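Local coordinates for protein cystalysin (PDB 1C7O) that belongs to the class I and II aminotransferase family of pyridoxal-phosphate enzymes, built from a large seven-stranded and a smaller alpha/beta region in a two-chain assembly, at residues D308-N313 / E384-A389; L198-D203 / E224-K229; I151-L156 / Q187-I192. All blocks are in the same frame, centred on the assembly; numbering follows the deposited sequence.

Contact 1 (D308-N313 / E384-A389)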
loop_
_atom_site.group_PDB
_atom_site.type_symbol
_atom_site.label_atom_id
_atom_site.label_comp_id
_atom_site.label_asym_id
_atom_site.label_seq_id
_atom_site.Cartn_x
_atom_site.Cartn_y
_atom_site.Cartn_z
ATOM N N ASP A 308 19.834 16.040 -30.598
ATOM C CA ASP A 308 20.918 16.728 -31.292
ATOM C C ASP A 308 22.234 15.974 -31.108
ATOM O O ASP A 308 22.943 15.697 -32.079
ATOM C CB ASP A 308 21.054 18.169 -30.772
ATOM C CG ASP A 308 22.314 18.864 -31.278
ATOM O OD1 ASP A 308 23.310 18.933 -30.522
ATOM O OD2 ASP A 308 22.312 19.337 -32.436
ATOM N N PHE A 309 22.544 15.634 -29.860
ATOM C CA PHE A 309 23.767 14.918 -29.529
ATOM C C PHE A 309 24.121 13.788 -30.499
ATOM O O PHE A 309 25.261 13.701 -30.964
ATOM C CB PHE A 309 23.677 14.344 -28.113
ATOM C CG PHE A 309 24.798 13.397 -27.772
ATOM C CD1 PHE A 309 26.073 13.881 -27.464
ATOM C CD2 PHE A 309 24.587 12.015 -27.799
ATOM C CE1 PHE A 309 27.124 13.011 -27.188
ATOM C CE2 PHE A 309 25.631 11.132 -27.526
ATOM C CZ PHE A 309 26.907 11.633 -27.221
ATOM N N PHE A 310 23.161 12.917 -30.793
ATOM C CA PHE A 310 23.417 11.801 -31.702
ATOM C C PHE A 310 23.591 12.248 -33.149
ATOM O O PHE A 310 24.441 11.724 -33.875
ATOM C CB PHE A 310 22.292 10.773 -31.613
ATOM C CG PHE A 310 22.302 9.977 -30.340
ATOM C CD1 PHE A 310 21.261 10.089 -29.424
ATOM C CD2 PHE A 310 23.347 9.104 -30.063
ATOM C CE1 PHE A 310 21.260 9.343 -28.254
ATOM C CE2 PHE A 310 23.356 8.353 -28.891
ATOM C CZ PHE A 310 22.310 8.473 -27.985
ATOM N N GLU A 311 22.786 13.220 -33.566
ATOM C CA GLU A 311 22.867 13.730 -34.931
ATOM C C GLU A 311 24.268 14.263 -35.190
ATOM O O GLU A 311 24.868 13.993 -36.231
ATOM C CB GLU A 311 21.841 14.847 -35.140
ATOM C CG GLU A 311 20.414 14.412 -34.850
ATOM C CD GLU A 311 19.397 15.491 -35.142
ATOM O OE1 GLU A 311 19.622 16.654 -34.732
ATOM O OE2 GLU A 311 18.366 15.167 -35.772
ATOM N N VAL A 312 24.780 15.005 -34.213
ATOM C CA VAL A 312 26.103 15.613 -34.286
ATOM C C VAL A 312 27.250 14.645 -33.994
ATOM O O VAL A 312 28.349 14.812 -34.516
ATOM C CB VAL A 312 26.213 16.799 -33.286
ATOM C CG1 VAL A 312 27.591 17.434 -33.373
ATOM C CG2 VAL A 312 25.125 17.830 -33.562
ATOM N N ASN A 313 26.987 13.628 -33.177
ATOM C CA ASN A 313 28.021 12.676 -32.772
ATOM C C ASN A 313 27.961 11.248 -33.298
ATOM O O ASN A 313 29.002 10.644 -33.561
ATOM C CB ASN A 313 28.074 12.616 -31.249
ATOM C CG ASN A 313 28.630 13.876 -30.640
ATOM O OD1 ASN A 313 29.829 14.141 -30.737
ATOM N ND2 ASN A 313 27.765 14.671 -30.020
ATOM N N GLU A 384 28.031 12.760 -22.859
ATOM C CA GLU A 384 29.464 12.862 -23.110
ATOM C C GLU A 384 30.197 11.562 -22.768
ATOM O O GLU A 384 31.117 11.147 -23.474
ATOM C CB GLU A 384 30.039 14.034 -22.307
ATOM C CG GLU A 384 31.494 14.345 -22.602
ATOM C CD GLU A 384 31.818 14.271 -24.081
ATOM O OE1 GLU A 384 31.012 14.766 -24.904
ATOM O OE2 GLU A 384 32.887 13.721 -24.421
ATOM N N ARG A 385 29.776 10.921 -21.685
ATOM C CA ARG A 385 30.362 9.661 -21.239
ATOM C C ARG A 385 30.097 8.569 -22.288
ATOM O O ARG A 385 30.967 7.745 -22.570
ATOM C CB ARG A 385 29.742 9.265 -19.894
ATOM C CG ARG A 385 30.542 8.285 -19.048
ATOM C CD ARG A 385 29.702 7.834 -17.857
ATOM N NE ARG A 385 29.023 8.973 -17.247
ATOM C CZ ARG A 385 27.820 8.918 -16.690
ATOM N NH1 ARG A 385 27.158 7.774 -16.660
ATOM N NH2 ARG A 385 27.271 10.011 -16.184
ATOM N N LEU A 386 28.892 8.556 -22.855
ATOM C CA LEU A 386 28.534 7.569 -23.876
ATOM C C LEU A 386 29.288 7.915 -25.155
ATOM O O LEU A 386 29.741 7.035 -25.892
ATOM C CB LEU A 386 27.024 7.598 -24.153
ATOM C CG LEU A 386 26.486 6.769 -25.331
ATOM C CD1 LEU A 386 26.575 5.281 -25.024
ATOM C CD2 LEU A 386 25.038 7.154 -25.593
ATOM N N ASN A 387 29.410 9.212 -25.403
ATOM C CA ASN A 387 30.104 9.720 -26.568
ATOM C C ASN A 387 31.474 9.040 -26.660
ATOM O O ASN A 387 31.837 8.488 -27.703
ATOM C CB ASN A 387 30.250 11.240 -26.437
ATOM C CG ASN A 387 30.692 11.901 -27.723
ATOM O OD1 ASN A 387 30.299 11.488 -28.811
ATOM N ND2 ASN A 387 31.500 12.953 -27.603
ATOM N N LYS A 388 32.220 9.065 -25.556
ATOM C CA LYS A 388 33.542 8.453 -25.509
ATOM C C LYS A 388 33.474 6.934 -25.679
ATOM O O LYS A 388 34.275 6.354 -26.418
ATOM C CB LYS A 388 34.253 8.779 -24.188
ATOM C CG LYS A 388 34.502 10.267 -23.939
ATOM C CD LYS A 388 35.518 10.480 -22.804
ATOM C CE LYS A 388 35.580 11.936 -22.317
ATOM N NZ LYS A 388 34.384 12.349 -21.502
ATOM N N ALA A 389 32.523 6.296 -24.996
ATOM C CA ALA A 389 32.359 4.845 -25.076
ATOM C C ALA A 389 32.066 4.402 -26.503
ATOM O O ALA A 389 32.559 3.365 -26.950
ATOM C CB ALA A 389 31.239 4.383 -24.149
#

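Contact 2 (L198-D203 / E224-K229). With PPG ((2E,3E)-4-(2-aminoethoxy)-2-[({3-hydroxy-2-methyl-5-[(phosphonooxy)methyl]pyridin-4-yl}methyl)imino]but-3-enoic acid), chain I.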
loop_
_atom_site.group_PDB
_atom_site.type_symbol
_atom_site.label_atom_id
_atom_site.label_comp_id
_atom_site.label_asym_id
_atom_site.label_seq_id
_atom_site.Cartn_x
_atom_site.Cartn_y
_atom_site.Cartn_z
ATOM N N LEU A 198 -15.390 -5.812 -25.391
ATOM C CA LEU A 198 -14.158 -5.491 -24.685
ATOM C C LEU A 198 -14.312 -4.387 -23.644
ATOM O O LEU A 198 -15.012 -3.394 -23.857
ATOM C CB LEU A 198 -13.059 -5.066 -25.663
ATOM C CG LEU A 198 -12.389 -6.090 -26.575
ATOM C CD1 LEU A 198 -11.311 -5.382 -27.378
ATOM C CD2 LEU A 198 -11.793 -7.226 -25.757
ATOM N N MET A 199 -13.660 -4.592 -22.504
ATOM C CA MET A 199 -13.637 -3.595 -21.449
ATOM C C MET A 199 -12.420 -2.754 -21.816
ATOM O O MET A 199 -11.537 -3.218 -22.549
ATOM C CB MET A 199 -13.394 -4.232 -20.078
ATOM C CG MET A 199 -14.626 -4.738 -19.367
ATOM S SD MET A 199 -14.257 -5.135 -17.641
ATOM C CE MET A 199 -14.401 -3.543 -16.875
ATOM N N LEU A 200 -12.367 -1.527 -21.317
ATOM C CA LEU A 200 -11.229 -0.667 -21.590
ATOM C C LEU A 200 -10.531 -0.292 -20.288
ATOM O O LEU A 200 -11.129 0.322 -19.399
ATOM C CB LEU A 200 -11.669 0.597 -22.330
ATOM C CG LEU A 200 -10.555 1.616 -22.575
ATOM C CD1 LEU A 200 -9.385 0.925 -23.252
ATOM C CD2 LEU A 200 -11.077 2.776 -23.422
ATOM N N TRP A 201 -9.266 -0.689 -20.182
ATOM C CA TRP A 201 -8.435 -0.396 -19.019
ATOM C C TRP A 201 -7.365 0.588 -19.479
ATOM O O TRP A 201 -6.273 0.183 -19.873
ATOM C CB TRP A 201 -7.762 -1.674 -18.492
ATOM C CG TRP A 201 -8.722 -2.763 -18.086
ATOM C CD1 TRP A 201 -10.057 -2.628 -17.817
ATOM C CD2 TRP A 201 -8.423 -4.156 -17.936
ATOM N NE1 TRP A 201 -10.608 -3.848 -17.519
ATOM C CE2 TRP A 201 -9.630 -4.806 -17.584
ATOM C CE3 TRP A 201 -7.252 -4.922 -18.066
ATOM C CZ2 TRP A 201 -9.701 -6.185 -17.365
ATOM C CZ3 TRP A 201 -7.325 -6.301 -17.847
ATOM C CH2 TRP A 201 -8.544 -6.915 -17.502
ATOM N N SER A 202 -7.682 1.878 -19.440
ATOM C CA SER A 202 -6.739 2.899 -19.876
ATOM C C SER A 202 -5.859 3.445 -18.746
ATOM O O SER A 202 -6.322 4.146 -17.849
ATOM C CB SER A 202 -7.491 4.048 -20.543
ATOM O OG SER A 202 -6.591 4.945 -21.171
ATOM N N ASP A 203 -4.578 3.114 -18.807
ATOM C CA ASP A 203 -3.606 3.554 -17.818
ATOM C C ASP A 203 -3.075 4.883 -18.323
ATOM O O ASP A 203 -2.286 4.922 -19.263
ATOM C CB ASP A 203 -2.490 2.511 -17.734
ATOM C CG ASP A 203 -1.355 2.921 -16.826
ATOM O OD1 ASP A 203 -0.547 2.028 -16.504
ATOM O OD2 ASP A 203 -1.256 4.107 -16.446
ATOM N N GLU A 224 -19.656 8.467 -23.955
ATOM C CA GLU A 224 -20.375 8.003 -22.764
ATOM C C GLU A 224 -20.472 6.483 -22.620
ATOM O O GLU A 224 -20.259 5.937 -21.538
ATOM C CB GLU A 224 -21.792 8.576 -22.776
ATOM C CG GLU A 224 -21.859 10.070 -23.038
ATOM C CD GLU A 224 -22.000 10.877 -21.770
ATOM O OE1 GLU A 224 -21.175 10.676 -20.850
ATOM O OE2 GLU A 224 -22.935 11.710 -21.699
ATOM N N GLN A 225 -20.812 5.804 -23.710
ATOM C CA GLN A 225 -20.950 4.356 -23.683
ATOM C C GLN A 225 -19.623 3.645 -23.458
ATOM O O GLN A 225 -19.592 2.554 -22.882
ATOM C CB GLN A 225 -21.612 3.862 -24.973
ATOM C CG GLN A 225 -23.071 4.298 -25.108
ATOM C CD GLN A 225 -23.237 5.812 -25.159
ATOM O OE1 GLN A 225 -22.822 6.464 -26.122
ATOM N NE2 GLN A 225 -23.846 6.379 -24.117
ATOM N N LEU A 226 -18.530 4.249 -23.921
ATOM C CA LEU A 226 -17.206 3.665 -23.718
ATOM C C LEU A 226 -16.887 3.820 -22.223
ATOM O O LEU A 226 -16.433 2.882 -21.571
ATOM C CB LEU A 226 -16.140 4.390 -24.554
ATOM C CG LEU A 226 -14.720 3.833 -24.351
ATOM C CD1 LEU A 226 -14.604 2.458 -25.003
ATOM C CD2 LEU A 226 -13.685 4.793 -24.933
ATOM N N ALA A 227 -17.143 5.011 -21.691
ATOM C CA ALA A 227 -16.901 5.281 -20.281
ATOM C C ALA A 227 -17.665 4.272 -19.416
ATOM O O ALA A 227 -17.161 3.831 -18.379
ATOM C CB ALA A 227 -17.331 6.711 -19.945
ATOM N N ASP A 228 -18.872 3.907 -19.862
ATOM C CA ASP A 228 -19.723 2.947 -19.154
ATOM C C ASP A 228 -19.051 1.601 -18.891
ATOM O O ASP A 228 -19.424 0.883 -17.963
ATOM C CB ASP A 228 -21.034 2.726 -19.918
ATOM C CG ASP A 228 -22.026 3.867 -19.729
ATOM O OD1 ASP A 228 -23.065 3.869 -20.421
ATOM O OD2 ASP A 228 -21.778 4.762 -18.890
ATOM N N LYS A 229 -18.070 1.245 -19.710
ATOM C CA LYS A 229 -17.343 -0.001 -19.503
ATOM C C LYS A 229 -15.844 0.271 -19.507
ATOM O O LYS A 229 -15.063 -0.507 -20.056
ATOM C CB LYS A 229 -17.697 -1.038 -20.581
ATOM C CG LYS A 229 -17.380 -0.644 -22.009
ATOM C CD LYS A 229 -17.635 -1.813 -22.944
ATOM C CE LYS A 229 -17.389 -1.444 -24.394
ATOM N NZ LYS A 229 -17.643 -2.599 -25.302
HETATM N N1 PPG I . 1.929 2.532 -15.512
HETATM C C2 PPG I . 2.819 2.995 -16.471
HETATM C C2A PPG I . 2.302 3.013 -17.871
HETATM C C3 PPG I . 4.136 3.447 -16.004
HETATM O O3 PPG I . 4.950 3.873 -17.036
HETATM C C4 PPG I . 4.464 3.407 -14.640
HETATM C C4A PPG I . 5.911 3.711 -14.238
HETATM C C5 PPG I . 3.410 2.874 -13.687
HETATM C C6 PPG I . 2.181 2.461 -14.189
HETATM C C5A PPG I . 3.700 2.703 -12.144
HETATM O OP4 PPG I . 2.593 3.155 -11.340
HETATM P P PPG I . 2.572 2.858 -9.751
HETATM O OP1 PPG I . 2.460 1.386 -9.621
HETATM O OP2 PPG I . 1.358 3.614 -9.185
HETATM O OP3 PPG I . 3.822 3.440 -9.207
HETATM N N4A PPG I . 6.751 2.542 -14.362
HETATM C CAI PPG I . 8.198 2.690 -14.125
HETATM C CBC PPG I . 9.115 2.739 -15.311
HETATM O O2B PPG I . 10.503 2.834 -15.162
HETATM O O3B PPG I . 8.606 2.703 -16.512
HETATM C CBI PPG I . 8.699 2.863 -12.789
HETATM C CGI PPG I . 9.385 1.810 -12.126
HETATM O OET PPG I . 8.737 0.558 -11.765
HETATM C CEI PPG I . 9.698 -0.153 -10.854
HETATM C CFI PPG I . 9.887 0.660 -9.554
HETATM N NI PPG I . 10.848 0.074 -8.673
#

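Contact 3 (I151-L156 / Q187-I192). Unlike the reference sequence in segment 151-156: Gln154 (reference Glu).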
loop_
_atom_site.group_PDB
_atom_site.type_symbol
_atom_site.label_atom_id
_atom_site.label_comp_id
_atom_site.label_asym_id
_atom_site.label_seq_id
_atom_site.Cartn_x
_atom_site.Cartn_y
_atom_site.Cartn_z
ATOM N N ILE A 151 -0.849 2.492 -34.462
ATOM C CA ILE A 151 -1.570 1.265 -34.163
ATOM C C ILE A 151 -1.945 0.452 -35.397
ATOM O O ILE A 151 -2.356 0.999 -36.419
ATOM C CB ILE A 151 -2.843 1.595 -33.357
ATOM C CG1 ILE A 151 -2.438 2.232 -32.027
ATOM C CG2 ILE A 151 -3.675 0.343 -33.128
ATOM C CD1 ILE A 151 -3.593 2.707 -31.205
ATOM N N ASP A 152 -1.779 -0.861 -35.292
ATOM C CA ASP A 152 -2.122 -1.775 -36.372
ATOM C C ASP A 152 -3.619 -2.022 -36.208
ATOM O O ASP A 152 -4.036 -3.077 -35.723
ATOM C CB ASP A 152 -1.344 -3.084 -36.210
ATOM C CG ASP A 152 -1.638 -4.096 -37.316
ATOM O OD1 ASP A 152 -2.615 -3.907 -38.083
ATOM O OD2 ASP A 152 -0.885 -5.098 -37.408
ATOM N N PHE A 153 -4.421 -1.035 -36.596
ATOM C CA PHE A 153 -5.873 -1.130 -36.466
ATOM C C PHE A 153 -6.453 -2.412 -37.041
ATOM O O PHE A 153 -7.382 -2.993 -36.474
ATOM C CB PHE A 153 -6.547 0.082 -37.115
ATOM C CG PHE A 153 -6.299 1.371 -36.381
ATOM C CD1 PHE A 153 -5.485 2.353 -36.926
ATOM C CD2 PHE A 153 -6.871 1.595 -35.131
ATOM C CE1 PHE A 153 -5.244 3.545 -36.239
ATOM C CE2 PHE A 153 -6.635 2.785 -34.435
ATOM C CZ PHE A 153 -5.821 3.762 -34.991
ATOM N N GLN A 154 -5.898 -2.854 -38.161
ATOM C CA GLN A 154 -6.364 -4.072 -38.808
ATOM C C GLN A 154 -6.264 -5.256 -37.848
ATOM O O GLN A 154 -7.220 -6.017 -37.689
ATOM C CB GLN A 154 -5.545 -4.325 -40.079
ATOM C CG GLN A 154 -5.935 -5.570 -40.866
ATOM C CD GLN A 154 -5.357 -5.563 -42.273
ATOM O OE1 GLN A 154 -5.106 -6.617 -42.865
ATOM N NE2 GLN A 154 -5.156 -4.365 -42.821
ATOM N N LYS A 155 -5.110 -5.402 -37.204
ATOM C CA LYS A 155 -4.915 -6.491 -36.257
ATOM C C LYS A 155 -5.792 -6.313 -35.018
ATOM O O LYS A 155 -6.321 -7.288 -34.481
ATOM C CB LYS A 155 -3.447 -6.586 -35.833
ATOM C CG LYS A 155 -3.199 -7.690 -34.810
ATOM C CD LYS A 155 -1.720 -7.907 -34.536
ATOM C CE LYS A 155 -1.007 -8.540 -35.715
ATOM N NZ LYS A 155 0.450 -8.558 -35.452
ATOM N N LEU A 156 -5.947 -5.069 -34.575
ATOM C CA LEU A 156 -6.755 -4.771 -33.400
ATOM C C LEU A 156 -8.185 -5.271 -33.590
ATOM O O LEU A 156 -8.662 -6.100 -32.813
ATOM C CB LEU A 156 -6.755 -3.256 -33.111
ATOM C CG LEU A 156 -7.379 -2.773 -31.789
ATOM C CD1 LEU A 156 -6.796 -3.561 -30.616
ATOM C CD2 LEU A 156 -7.121 -1.284 -31.602
ATOM N N GLN A 187 -10.557 7.496 -31.592
ATOM C CA GLN A 187 -11.857 7.307 -32.204
ATOM C C GLN A 187 -11.933 5.945 -32.874
ATOM O O GLN A 187 -12.926 5.233 -32.723
ATOM C CB GLN A 187 -12.118 8.412 -33.231
ATOM C CG GLN A 187 -12.520 9.735 -32.600
ATOM C CD GLN A 187 -13.917 9.703 -31.997
ATOM O OE1 GLN A 187 -14.229 10.469 -31.084
ATOM N NE2 GLN A 187 -14.772 8.828 -32.519
ATOM N N LYS A 188 -10.881 5.574 -33.600
ATOM C CA LYS A 188 -10.862 4.289 -34.295
ATOM C C LYS A 188 -10.865 3.131 -33.303
ATOM O O LYS A 188 -11.549 2.116 -33.511
ATOM C CB LYS A 188 -9.643 4.194 -35.223
ATOM C CG LYS A 188 -9.558 5.337 -36.236
ATOM C CD LYS A 188 -8.565 5.049 -37.353
ATOM C CE LYS A 188 -9.078 3.940 -38.265
ATOM N NZ LYS A 188 -8.092 3.554 -39.315
ATOM N N ILE A 189 -10.107 3.294 -32.221
ATOM C CA ILE A 189 -10.028 2.276 -31.180
ATOM C C ILE A 189 -11.365 2.196 -30.445
ATOM O O ILE A 189 -11.844 1.114 -30.129
ATOM C CB ILE A 189 -8.919 2.609 -30.167
ATOM C CG1 ILE A 189 -7.579 2.742 -30.893
ATOM C CG2 ILE A 189 -8.844 1.522 -29.100
ATOM C CD1 ILE A 189 -6.483 3.346 -30.033
ATOM N N LYS A 190 -11.961 3.351 -30.178
ATOM C CA LYS A 190 -13.243 3.390 -29.492
ATOM C C LYS A 190 -14.246 2.511 -30.227
ATOM O O LYS A 190 -14.890 1.653 -29.627
ATOM C CB LYS A 190 -13.776 4.814 -29.441
ATOM C CG LYS A 190 -15.174 4.909 -28.860
ATOM C CD LYS A 190 -15.863 6.197 -29.286
ATOM C CE LYS A 190 -16.138 6.196 -30.781
ATOM N NZ LYS A 190 -16.771 7.465 -31.245
ATOM N N ASP A 191 -14.364 2.724 -31.533
ATOM C CA ASP A 191 -15.295 1.956 -32.344
ATOM C C ASP A 191 -15.073 0.457 -32.308
ATOM O O ASP A 191 -16.034 -0.312 -32.295
ATOM C CB ASP A 191 -15.278 2.445 -33.789
ATOM C CG ASP A 191 -15.901 3.819 -33.936
ATOM O OD1 ASP A 191 -16.691 4.210 -33.041
ATOM O OD2 ASP A 191 -15.607 4.495 -34.948
ATOM N N ILE A 192 -13.816 0.032 -32.301
ATOM C CA ILE A 192 -13.528 -1.394 -32.251
ATOM C C ILE A 192 -14.047 -1.939 -30.923
ATOM O O ILE A 192 -14.699 -2.981 -30.873
ATOM C CB ILE A 192 -12.009 -1.665 -32.364
ATOM C CG1 ILE A 192 -11.533 -1.365 -33.789
ATOM C CG2 ILE A 192 -11.696 -3.106 -31.971
ATOM C CD1 ILE A 192 -10.040 -1.637 -34.021
#

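Contact 1 (D308-N313 / E384-A389)
Phe309 drives the edge of its ring against CB and CA of Asn387, both near the ring plane, with CZ 3.5 Å from Asn387 CB. The meeting is therefore edge-on rather than a stack, and the Asn387 amide is turned 76° from the ring. A side chain this long suits the place because the axes of segments 308-313 and 384-389 approach to 11.4 Å. With CG opposite the backbone N (chi1 170°), the ring stretches across that gap.

Phe310 has its CG beside the backbone N and reaches Leu386 instead. There its CZ and CE2 close on one methyl of the leucine, with CZ 3.9 Å from Leu386 CD2, and the two side chains run nearly at right angles. The rings also brace each other: Phe309 CD2 stands over the centre of the Phe310 ring. Leu386 is shared further, since it touches Phe332 as well as Met346 and Ala350 of helix 339-350.

Asn313, in the last turn of helix 289-313, lays its CB over one face of the Phe309 ring, offset toward the rim. Its ND2 turns back to give a hydrogen bond to Phe309 O, 2.8 Å long with an N-H...O angle of 145°. The same oxygen accepts from Asn313 N, so two donors of one residue grip it where the helix ends. Asparagine suits this because its short amide can fold back onto its own helix. Within helix 376-393, Lys388 NZ and Glu384 OE2 form a salt bridge one turn apart.

Two helices running in roughly the same direction, joined by two phenylalanines packed against Leu386 and Asn387, beside the three-stranded sheet 327-331/367-371/355-356, are consistent with the small domain of fold-type I pyridoxal-phosphate enzymes.

Contact 2 (L198-D203 / E224-K229)
The beta-alpha-beta unit formed by strand 199-203, the short helix 224-227 and strand 230-234 is closed here, where the chain leaves the helix and comes alongside the first strand. Leu200 N donates to Lys229 O at 3.1 Å with an N-H...O angle of 163°. The donor lies in the carbonyl plane, so this nearly straight bond sets the pairing of the two parallel strands just before strand 230-234 begins.

Lys229 sends its side chain back along the start of the first strand. Its CG sits between the backbone N and the carbonyl carbon (chi1 61°), and the chain beyond is fully extended, which carries CD and CE past the carbonyl of Leu198; CE is 3.1 Å from Leu198 O. The ammonium gives Leu198 O only a weak bond, and its stronger partner is Val193 O. A long, flexible lysine can thus serve two carbonyls while its methylenes pass alongside that of Leu198.

Leu200 points toward the helix, and its CD2 meets CD2 of Leu226 at 3.6 Å. Phe219 touches both leucines, making a small apolar cluster. At the far end of the strand Asp203 turns its carboxylate to the bound PPG, OD1 standing 2.7 Å from the pyridine N1, as in relatives of this fold.

Strand 199-203 lies between strands 165-171 and 230-234 in the seven-stranded sheet. Trp201 packs on Ala105 and Val106 of helix 98-109, while Leu200 touches Phe170 of strand 165-171 and Thr230 of strand 230-234.

Contact 3 (I151-L156 / Q187-I192)
Phe153 is wedged between Lys188 and Ile151. Its CE2 lies 3.4 Å from Lys188 CB. The first two torsions of the lysine (chi1 -56°, chi2 -166°) lay CD over one face of the ring in a CH-pi contact, 3.9 Å from the centroid. The bend at chi3 (70°) then turns CE and NZ back along the ring toward CD1. NZ, 4.3 Å from the centroid of the Phe153 ring, makes an off-centre cation-pi contact. Lysine suits this exposed position: its methylenes cover the ring while the ammonium can stay within reach of solvent. Ile151 CB stands over the centre of the opposite face, while Ile189 CG1 comes to the ring edge, 3.7 Å from CE2.

One turn further, Leu156 and Ile192 continue the apolar seam, CG of the leucine 3.7 Å from CD1 of the isoleucine. Leu156 CD2 also reaches Ile189 CG1. These branched side chains fill the seam without polar groups.

Behind this shell, Asp152 holds the N-cap of helix 153-159: Lys155 N donates to its OD1 at 3.0 Å, approaching from above the carboxylate plane. The cap fixes the first turn that presents Phe153. Ile189 also rests on Leu168 and Phe170 of strand 165-171, and on Phe219.

Helix 183-194 thus packs on the sheet through Ile189, with helix 153-159 alongside in broadly the same sense, consistent with the helical layer of the large domain of fold-type I enzymes.

Overall arrangement
Along the chain contact 3 comes first, then contact 2, then contact 1, each complete before the next begins. Contacts 2 and 3 are close neighbours, with centres about 14 Å apart: helix 183-194 leads directly into strand 199-203, and Leu226 CD2 packs 4.2 Å from Lys190 CG. Together they join the seven-stranded sheet to its helical layer, and this sheet carries PPG at one strand end. Contact 1 lies across the chain's centre from contact 2, their centres about 43 Å apart, and about 38 Å, centre to centre, from contact 3; it belongs to the helices beside the three-stranded sheet. This separation is consistent with the large and small domains of the fold.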